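Local atomic coordinates of armadillo repeat protein arm00016 (Synthetic construct, PDB entry 4D4E), a protein that is a computationally designed armadillo repeat scaffold, probably meant to bind extended peptides in a modular way through its stacked helical repeats. Residues A[14-17]-A[18-21]; A[28-31]-A[32-36]; A[228-231]-A[232-235]. All coordinates share one frame; numbering follows the deposited sequence.

How the contacts relate
Contacts 1 and 2 belong to successive helices at the N-terminal end of the armadillo solenoid, and contact 3 lies on the opposite side of the chain's centre, near the C-terminal end. The centres of contacts 1 and 2 are 9 Å apart and the two touch directly: Gln20 CB meets Ala32 CB at 3.4 Å, so helix 14-20 rests on helix 26-40. Contact 3 is remote from both, its centre 51 Å from that of contact 1 and 46 Å from that of contact 2, with nearest atoms about 39 and 33 Å away. Contacts 1 and 2 run along helices; contact 3 is the turn that leads from helix 223-229 into helix 236-248.

Contact 1 of 3, residues A[14-17]-A[18-21]; sequences LPQM and VQQL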
ATOM      1  N   LEU A  14      -5.501 -23.254  16.132  1.00 46.76           N
ATOM      2  CA  LEU A  14      -4.633 -22.286  15.462  1.00 40.41           C
ATOM      3  C   LEU A  14      -3.142 -22.538  15.687  1.00 38.08           C
ATOM      4  O   LEU A  14      -2.357 -22.336  14.769  1.00 35.95           O
ATOM      5  CB  LEU A  14      -4.991 -20.872  15.888  1.00 40.21           C
ATOM      6  CG  LEU A  14      -6.025 -20.169  15.047  1.00 45.52           C
ATOM      7  CD1 LEU A  14      -7.253 -21.046  14.844  1.00 47.09           C
ATOM      8  CD2 LEU A  14      -6.367 -18.852  15.713  1.00 45.69           C
ATOM      9  N   PRO A  15      -2.742 -22.990  16.899  1.00 35.26           N
ATOM     10  CA  PRO A  15      -1.291 -23.302  17.059  1.00 37.12           C
ATOM     11  C   PRO A  15      -0.785 -24.380  16.108  1.00 36.73           C
ATOM     12  O   PRO A  15       0.300 -24.265  15.536  1.00 37.74           O
ATOM     13  CB  PRO A  15      -1.202 -23.725  18.524  1.00 35.78           C
ATOM     14  CG  PRO A  15      -2.223 -22.835  19.186  1.00 35.36           C
ATOM     15  CD  PRO A  15      -3.398 -22.861  18.218  1.00 37.32           C
ATOM     16  N   GLN A  16      -1.580 -25.423  15.966  1.00 36.90           N
ATOM     17  CA  GLN A  16      -1.346 -26.470  15.025  1.00 38.54           C
ATOM     18  C   GLN A  16      -1.219 -25.912  13.597  1.00 36.95           C
ATOM     19  O   GLN A  16      -0.286 -26.257  12.824  1.00 35.30           O
ATOM     20  CB  GLN A  16      -2.515 -27.458  15.121  1.00 42.67           C
ATOM     21  CG  GLN A  16      -2.288 -28.776  14.425  1.00 53.96           C
ATOM     22  CD  GLN A  16      -0.827 -29.186  14.425  1.00 57.89           C
ATOM     23  OE1 GLN A  16      -0.140 -29.091  13.405  1.00 64.84           O
ATOM     24  NE2 GLN A  16      -0.343 -29.632  15.572  1.00 62.71           N
ATOM     25  N   MET A  17      -2.158 -25.070  13.218  1.00 33.80           N
ATOM     26  CA  MET A  17      -2.071 -24.503  11.881  1.00 36.14           C
ATOM     27  C   MET A  17      -0.795 -23.658  11.663  1.00 37.41           C
ATOM     28  O   MET A  17      -0.168 -23.728  10.583  1.00 37.16           O
ATOM     29  CB  MET A  17      -3.324 -23.742  11.600  1.00 40.13           C
ATOM     30  CG  MET A  17      -3.336 -22.886  10.362  1.00 49.87           C
ATOM     31  SD  MET A  17      -4.633 -21.656  10.630  1.00 64.15           S
ATOM     32  CE  MET A  17      -3.710 -20.452  11.588  1.00 56.48           C
ATOM     33  N   VAL A  18      -0.412 -22.860  12.665  1.00 33.40           N
ATOM     34  CA  VAL A  18       0.821 -22.087  12.585  1.00 32.90           C
ATOM     35  C   VAL A  18       2.071 -22.958  12.375  1.00 33.90           C
ATOM     36  O   VAL A  18       2.952 -22.615  11.561  1.00 33.33           O
ATOM     37  CB  VAL A  18       1.038 -21.212  13.854  1.00 34.53           C
ATOM     38  CG1 VAL A  18       2.516 -20.749  13.963  1.00 33.18           C
ATOM     39  CG2 VAL A  18       0.055 -20.041  13.851  1.00 29.27           C
ATOM     40  N   GLN A  19       2.145 -24.071  13.101  1.00 33.59           N
ATOM     41  CA  GLN A  19       3.213 -25.032  12.899  1.00 37.56           C
ATOM     42  C   GLN A  19       3.307 -25.528  11.446  1.00 38.72           C
ATOM     43  O   GLN A  19       4.418 -25.700  10.914  1.00 37.47           O
ATOM     44  CB  GLN A  19       3.040 -26.226  13.821  1.00 41.74           C
ATOM     45  CG  GLN A  19       4.374 -26.840  14.177  1.00 52.24           C
ATOM     46  CD  GLN A  19       4.207 -28.235  14.738  1.00 64.45           C
ATOM     47  OE1 GLN A  19       3.098 -28.635  15.094  1.00 71.29           O
ATOM     48  NE2 GLN A  19       5.307 -28.983  14.832  1.00 70.00           N
ATOM     49  N   GLN A  20       2.149 -25.750  10.815  1.00 36.86           N
ATOM     50  CA  GLN A  20       2.107 -26.267   9.450  1.00 40.57           C
ATOM     51  C   GLN A  20       2.651 -25.311   8.401  1.00 41.06           C
ATOM     52  O   GLN A  20       3.042 -25.770   7.331  1.00 42.01           O
ATOM     53  CB  GLN A  20       0.698 -26.727   9.077  1.00 39.81           C
ATOM     54  CG  GLN A  20       0.276 -27.950   9.867  1.00 47.60           C
ATOM     55  CD  GLN A  20      -1.212 -28.232   9.754  1.00 54.83           C
ATOM     56  OE1 GLN A  20      -1.988 -27.407   9.246  1.00 60.27           O
ATOM     57  NE2 GLN A  20      -1.624 -29.417  10.209  1.00 56.31           N
ATOM     58  N   LEU A  21       2.687 -24.004   8.697  1.00 38.32           N
ATOM     59  CA  LEU A  21       3.384 -23.025   7.829  1.00 38.71           C
ATOM     60  C   LEU A  21       4.878 -23.354   7.673  1.00 44.18           C
ATOM     61  O   LEU A  21       5.515 -22.906   6.731  1.00 50.09           O
ATOM     62  CB  LEU A  21       3.229 -21.581   8.379  1.00 32.42           C
ATOM     63  CG  LEU A  21       1.798 -21.068   8.567  1.00 31.73           C
ATOM     64  CD1 LEU A  21       1.846 -19.627   9.002  1.00 31.85           C
ATOM     65  CD2 LEU A  21       0.940 -21.200   7.268  1.00 34.47           C
TER
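Gln16 reaches along the outside of helix 14-20 to Gln19 and Gln20, three and four residues on. Its OE1 lies 3.5 Å from Gln20 NE2, and its NE2 stands 3.6 Å from Gln19 OE1. Each pair brings an amide nitrogen near an oxygen, but the amide planes are turned by more than 50° in both pairs, and the groups are simply polar neighbours. Gln16 CG is anti to the backbone N (chi1 -167°), and a bend at chi2 brings the amide back over the next turn. On another side of the helix Val18 CG2 sits 3.5 Å from Leu14 O, the same oxygen that accepts Val18 N, while Met17 CE and Val18 CG2 meet at 4.4 Å. Backbone bonds position these groups: Val18 N to Leu14 O at 2.9 Å and Gln19 N to Pro15 O at 3.1 Å are both nearly straight. Gln20 N to Gln16 O is more bent (147°), and Leu21 N to Met17 O is weak. Met17 and Leu21 pack on Leu36 of helix 26-40, and Met17 also on Leu50 of helix 44-52. The chemistry is that of an amphipathic helix at the start of the solenoid: carbon and sulfur grip the next helices, the Gln16 and Gln19 amides lie on the exposed side, Gln20 turns to Glu28 of helix 26-40, and the backbone supplies the firm bonds.

Contact 2 of 3, residues A[28-31]-A[32-36]; sequences ELQS and ALRKL
Ser31 and Lys35, one turn apart, carry a polar i to i+4 contact on the polar side of helix 26-40, an early helix of the armadillo solenoid, with the Lys35 chain beside Met17 of helix 14-20. The opposite flank of this amphipathic helix is apolar: Leu29 and Leu33 pack on Leu62 and Val70, and Leu36 on Leu59 and Ala77. Ala32 lies on the side toward helix 14-20, against Leu21, with its CB 3.5 Å from Glu28 O. The backbone is regular α-helix: Leu33 N bonds to Leu29 O at 2.8 Å, and Ala32 N to Glu28 O and Arg34 N to Gln30 O continue the ladder. Glu28 holds Ser23 OG through OE1, tying the helix start to the loop before it. Round the helix from Ser31 and Lys35, Gln30 and Arg34 run side by side and point the same way. Gln30 NE2 stands 3.6 Å from Arg34 NH2, the amide turned 50° from the guanidinium; both nitrogens are donors, so proximity rather than bonding describes this pair. Lys35 behaves differently. Its CG leaves anti to the carbonyl carbon (chi1 -70°), and bends at chi2 and chi4 curl the chain back toward the preceding turn, where NZ gives a hydrogen bond to Ser31 OG at 2.9 Å.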
ATOM      1  N   GLU A  28       0.086 -29.630   2.812  1.00 47.61           N
ATOM      2  CA  GLU A  28      -0.172 -29.231   4.181  1.00 49.11           C
ATOM      3  C   GLU A  28       0.201 -27.751   4.401  1.00 48.19           C
ATOM      4  O   GLU A  28      -0.528 -27.030   5.081  1.00 43.79           O
ATOM      5  CB  GLU A  28       0.658 -30.100   5.091  1.00 57.08           C
ATOM      6  CG  GLU A  28       0.290 -30.047   6.555  1.00 70.66           C
ATOM      7  CD  GLU A  28       1.321 -30.774   7.389  1.00 81.34           C
ATOM      8  OE1 GLU A  28       2.255 -31.356   6.785  1.00 84.14           O
ATOM      9  OE2 GLU A  28       1.208 -30.763   8.637  1.00 89.22           O
ATOM     10  N   LEU A  29       1.330 -27.299   3.829  1.00 40.98           N
ATOM     11  CA  LEU A  29       1.637 -25.862   3.858  1.00 37.18           C
ATOM     12  C   LEU A  29       0.466 -25.081   3.246  1.00 35.00           C
ATOM     13  O   LEU A  29      -0.121 -24.196   3.900  1.00 32.09           O
ATOM     14  CB  LEU A  29       2.958 -25.537   3.163  1.00 32.71           C
ATOM     15  CG  LEU A  29       3.247 -24.054   2.777  1.00 34.90           C
ATOM     16  CD1 LEU A  29       3.232 -23.157   3.983  1.00 32.69           C
ATOM     17  CD2 LEU A  29       4.569 -23.882   2.054  1.00 30.12           C
ATOM     18  N   GLN A  30       0.149 -25.397   1.992  1.00 33.09           N
ATOM     19  CA  GLN A  30      -0.922 -24.743   1.220  1.00 36.26           C
ATOM     20  C   GLN A  30      -2.214 -24.709   2.024  1.00 39.35           C
ATOM     21  O   GLN A  30      -2.877 -23.697   2.098  1.00 40.83           O
ATOM     22  CB  GLN A  30      -1.202 -25.610  -0.030  1.00 43.00           C
ATOM     23  CG  GLN A  30      -1.939 -24.913  -1.167  1.00 43.90           C
ATOM     24  CD  GLN A  30      -2.687 -25.878  -2.108  1.00 47.12           C
ATOM     25  OE1 GLN A  30      -2.768 -27.092  -1.868  1.00 54.41           O
ATOM     26  NE2 GLN A  30      -3.267 -25.327  -3.159  1.00 38.00           N
ATOM     27  N   SER A  31      -2.546 -25.842   2.635  1.00 42.16           N
ATOM     28  CA  SER A  31      -3.736 -25.969   3.457  1.00 48.84           C
ATOM     29  C   SER A  31      -3.698 -25.025   4.677  1.00 48.74           C
ATOM     30  O   SER A  31      -4.672 -24.299   4.954  1.00 44.77           O
ATOM     31  CB  SER A  31      -3.856 -27.408   3.935  1.00 46.42           C
ATOM     32  OG  SER A  31      -5.205 -27.774   3.987  1.00 48.07           O
ATOM     33  N   ALA A  32      -2.569 -25.043   5.393  1.00 38.27           N
ATOM     34  CA  ALA A  32      -2.422 -24.156   6.544  1.00 38.96           C
ATOM     35  C   ALA A  32      -2.529 -22.701   6.126  1.00 34.37           C
ATOM     36  O   ALA A  32      -3.356 -21.950   6.675  1.00 32.53           O
ATOM     37  CB  ALA A  32      -1.143 -24.469   7.322  1.00 37.18           C
ATOM     38  N   LEU A  33      -1.746 -22.278   5.130  1.00 34.08           N
ATOM     39  CA  LEU A  33      -1.896 -20.918   4.623  1.00 32.07           C
ATOM     40  C   LEU A  33      -3.315 -20.607   4.184  1.00 35.40           C
ATOM     41  O   LEU A  33      -3.748 -19.507   4.406  1.00 34.01           O
ATOM     42  CB  LEU A  33      -0.975 -20.594   3.473  1.00 30.70           C
ATOM     43  CG  LEU A  33       0.143 -19.603   3.571  1.00 36.09           C
ATOM     44  CD1 LEU A  33       0.631 -19.403   2.157  1.00 32.59           C
ATOM     45  CD2 LEU A  33      -0.269 -18.275   4.209  1.00 34.68           C
ATOM     46  N   ARG A  34      -4.001 -21.575   3.558  1.00 42.60           N
ATOM     47  CA  ARG A  34      -5.438 -21.492   3.271  1.00 51.85           C
ATOM     48  C   ARG A  34      -6.225 -20.978   4.460  1.00 49.15           C
ATOM     49  O   ARG A  34      -6.811 -19.904   4.402  1.00 49.45           O
ATOM     50  CB  ARG A  34      -6.020 -22.871   2.960  1.00 59.81           C
ATOM     51  CG  ARG A  34      -5.888 -23.380   1.554  1.00 65.41           C
ATOM     52  CD  ARG A  34      -7.115 -23.085   0.690  1.00 75.01           C
ATOM     53  NE  ARG A  34      -6.814 -23.398  -0.716  1.00 76.45           N
ATOM     54  CZ  ARG A  34      -6.183 -22.581  -1.562  1.00 69.43           C
ATOM     55  NH1 ARG A  34      -5.795 -21.364  -1.189  1.00 67.31           N
ATOM     56  NH2 ARG A  34      -5.951 -22.976  -2.799  1.00 63.02           N
ATOM     57  N   LYS A  35      -6.267 -21.781   5.518  1.00 46.28           N
ATOM     58  CA  LYS A  35      -7.122 -21.501   6.655  1.00 48.47           C
ATOM     59  C   LYS A  35      -6.740 -20.164   7.292  1.00 46.89           C
ATOM     60  O   LYS A  35      -7.598 -19.294   7.550  1.00 41.32           O
ATOM     61  CB  LYS A  35      -7.055 -22.649   7.669  1.00 55.24           C
ATOM     62  CG  LYS A  35      -7.739 -23.935   7.179  1.00 66.12           C
ATOM     63  CD  LYS A  35      -7.042 -25.186   7.731  1.00 71.33           C
ATOM     64  CE  LYS A  35      -7.300 -26.433   6.886  1.00 68.43           C
ATOM     65  NZ  LYS A  35      -7.141 -26.196   5.416  1.00 66.45           N
ATOM     66  N   LEU A  36      -5.439 -19.987   7.521  1.00 39.84           N
ATOM     67  CA  LEU A  36      -4.940 -18.745   8.080  1.00 38.18           C
ATOM     68  C   LEU A  36      -5.396 -17.541   7.226  1.00 36.38           C
ATOM     69  O   LEU A  36      -5.771 -16.462   7.753  1.00 34.47           O
ATOM     70  CB  LEU A  36      -3.424 -18.852   8.110  1.00 36.24           C
ATOM     71  CG  LEU A  36      -2.560 -17.788   8.714  1.00 45.21           C
ATOM     72  CD1 LEU A  36      -1.198 -18.428   9.042  1.00 42.52           C
ATOM     73  CD2 LEU A  36      -2.463 -16.637   7.717  1.00 39.46           C
TER

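Contact 3 of 3, residues A[228-231]-A[232-235]; sequences EKLQ and SHAN
Leu230 and His233 form the close-packed half of this turn, their side chains alongside each other and pointing the same way. Leu230 CD2 comes within 3.9 Å of His233 CD2, approaching the ring obliquely, while His233 CB lies 3.4 Å from Leu230 O. The same carbonyl accepts His233 N at 3.1 Å; the N-H aims well, but it arrives from above the carbonyl plane, 73° out of it. Having CG anti to the backbone N (chi1 -172°) sets the imidazole beside Leu230, and ND1 then accepts Asn235 N at 3.0 Å, nearly straight and close to the ring plane, which fixes the ring's rotation. With an alanine at this position, the Asn235 N-H would probably lose its acceptor and a gap would open beside Leu230 CD2. The other half is looser and wet. Ser232 N bonds to Lys229 O at 3.0 Å, and two waters bridge from the backbone to Ser232 OG: one donates to Glu228 O, the other to Lys229 O at 2.6 Å, and each lies 3.1 Å from the hydroxyl. Each water adds a second donor to a carbonyl already bonded to a backbone N three residues on, Gln231 N for Glu228 O and Ser232 N for Lys229 O. Asn235 is the N-cap of helix 236-248, its OD1 bonded to Val238 N. Leu230 packs on Val238 and Ala242 of that helix and on Ile197 and Val201 of helix 194-208, where His233 also touches Ile197 and Glu194.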
ATOM      1  N   GLU A 228      -8.465  20.715 -13.087  1.00 28.69           N
ATOM      2  CA  GLU A 228      -9.534  21.387 -13.809  1.00 29.05           C
ATOM      3  C   GLU A 228     -10.208  20.517 -14.887  1.00 26.80           C
ATOM      4  O   GLU A 228     -11.429  20.491 -14.971  1.00 24.92           O
ATOM      5  CB  GLU A 228      -9.036  22.671 -14.399  1.00 30.91           C
ATOM      6  CG  GLU A 228      -8.972  23.771 -13.374  1.00 31.47           C
ATOM      7  CD  GLU A 228      -8.876  25.127 -14.022  1.00 38.38           C
ATOM      8  OE1 GLU A 228      -8.843  25.212 -15.305  1.00 37.98           O
ATOM      9  OE2 GLU A 228      -8.846  26.094 -13.237  1.00 35.65           O
ATOM     10  N   LYS A 229      -9.424  19.784 -15.678  1.00 28.81           N
ATOM     11  CA  LYS A 229      -9.990  18.766 -16.625  1.00 30.10           C
ATOM     12  C   LYS A 229     -11.009  17.789 -15.978  1.00 30.18           C
ATOM     13  O   LYS A 229     -12.049  17.514 -16.564  1.00 28.24           O
ATOM     14  CB  LYS A 229      -8.875  18.015 -17.317  1.00 33.70           C
ATOM     15  CG  LYS A 229      -9.312  16.982 -18.359  1.00 42.15           C
ATOM     16  CD  LYS A 229      -8.284  16.941 -19.502  1.00 45.86           C
ATOM     17  CE  LYS A 229      -8.742  16.140 -20.717  1.00 50.84           C
ATOM     18  NZ  LYS A 229      -8.455  14.713 -20.447  1.00 52.99           N
ATOM     19  N   LEU A 230     -10.719  17.320 -14.754  1.00 28.00           N
ATOM     20  CA  LEU A 230     -11.570  16.385 -14.008  1.00 28.56           C
ATOM     21  C   LEU A 230     -12.853  17.012 -13.570  1.00 29.79           C
ATOM     22  O   LEU A 230     -13.791  16.303 -13.176  1.00 26.90           O
ATOM     23  CB  LEU A 230     -10.834  15.852 -12.778  1.00 26.64           C
ATOM     24  CG  LEU A 230      -9.657  14.948 -13.100  1.00 26.69           C
ATOM     25  CD1 LEU A 230      -8.856  14.658 -11.839  1.00 27.21           C
ATOM     26  CD2 LEU A 230     -10.160  13.651 -13.700  1.00 26.87           C
ATOM     27  N   GLN A 231     -12.912  18.343 -13.589  1.00 28.33           N
ATOM     28  CA  GLN A 231     -14.209  18.947 -13.323  1.00 32.19           C
ATOM     29  C   GLN A 231     -15.244  18.575 -14.353  1.00 31.17           C
ATOM     30  O   GLN A 231     -16.433  18.782 -14.113  1.00 33.98           O
ATOM     31  CB  GLN A 231     -14.135  20.481 -13.128  1.00 32.86           C
ATOM     32  CG  GLN A 231     -13.766  20.730 -11.679  1.00 40.40           C
ATOM     33  CD  GLN A 231     -13.428  22.165 -11.423  1.00 46.11           C
ATOM     34  OE1 GLN A 231     -12.956  22.876 -12.320  1.00 48.96           O
ATOM     35  NE2 GLN A 231     -13.644  22.600 -10.198  1.00 45.95           N
ATOM     36  N   SER A 232     -14.827  18.006 -15.493  1.00 32.21           N
ATOM     37  CA  SER A 232     -15.828  17.491 -16.449  1.00 28.73           C
ATOM     38  C   SER A 232     -15.739  15.957 -16.730  1.00 28.64           C
ATOM     39  O   SER A 232     -16.288  15.425 -17.698  1.00 26.29           O
ATOM     40  CB  SER A 232     -15.877  18.370 -17.714  1.00 31.07           C
ATOM     41  OG  SER A 232     -14.661  18.264 -18.349  1.00 34.45           O
ATOM     42  N   HIS A 233     -15.075  15.250 -15.823  1.00 27.77           N
ATOM     43  CA  HIS A 233     -15.006  13.825 -15.906  1.00 24.92           C
ATOM     44  C   HIS A 233     -16.421  13.281 -15.771  1.00 27.77           C
ATOM     45  O   HIS A 233     -17.225  13.866 -15.034  1.00 30.16           O
ATOM     46  CB  HIS A 233     -14.177  13.328 -14.724  1.00 23.22           C
ATOM     47  CG  HIS A 233     -13.873  11.864 -14.796  1.00 24.26           C
ATOM     48  ND1 HIS A 233     -14.782  10.913 -14.424  1.00 23.77           N
ATOM     49  CD2 HIS A 233     -12.771  11.196 -15.217  1.00 25.14           C
ATOM     50  CE1 HIS A 233     -14.264   9.710 -14.616  1.00 28.50           C
ATOM     51  NE2 HIS A 233     -13.053   9.854 -15.117  1.00 28.05           N
ATOM     52  N   ALA A 234     -16.724  12.142 -16.417  1.00 26.24           N
ATOM     53  CA  ALA A 234     -18.086  11.545 -16.364  1.00 29.92           C
ATOM     54  C   ALA A 234     -18.659  11.310 -14.972  1.00 31.78           C
ATOM     55  O   ALA A 234     -19.886  11.495 -14.753  1.00 32.50           O
ATOM     56  CB  ALA A 234     -18.163  10.242 -17.176  1.00 28.29           C
ATOM     57  N   ASN A 235     -17.791  10.941 -14.027  1.00 31.38           N
ATOM     58  CA  ASN A 235     -18.228  10.611 -12.683  1.00 33.23           C
ATOM     59  C   ASN A 235     -18.291  11.861 -11.790  1.00 34.46           C
ATOM     60  O   ASN A 235     -17.314  12.634 -11.676  1.00 32.24           O
ATOM     61  CB  ASN A 235     -17.290   9.533 -12.086  1.00 33.20           C
ATOM     62  CG  ASN A 235     -17.695   9.108 -10.680  1.00 33.67           C
ATOM     63  OD1 ASN A 235     -17.508   9.848  -9.719  1.00 37.42           O
ATOM     64  ND2 ASN A 235     -18.299   7.933 -10.561  1.00 34.16           N
TER
HETATM   65  O   HOH W   1     -13.195  20.646 -16.927  1.00 32.77           O
HETATM   66  O   HOH W   2     -12.800  15.806 -18.412  1.00 38.05           O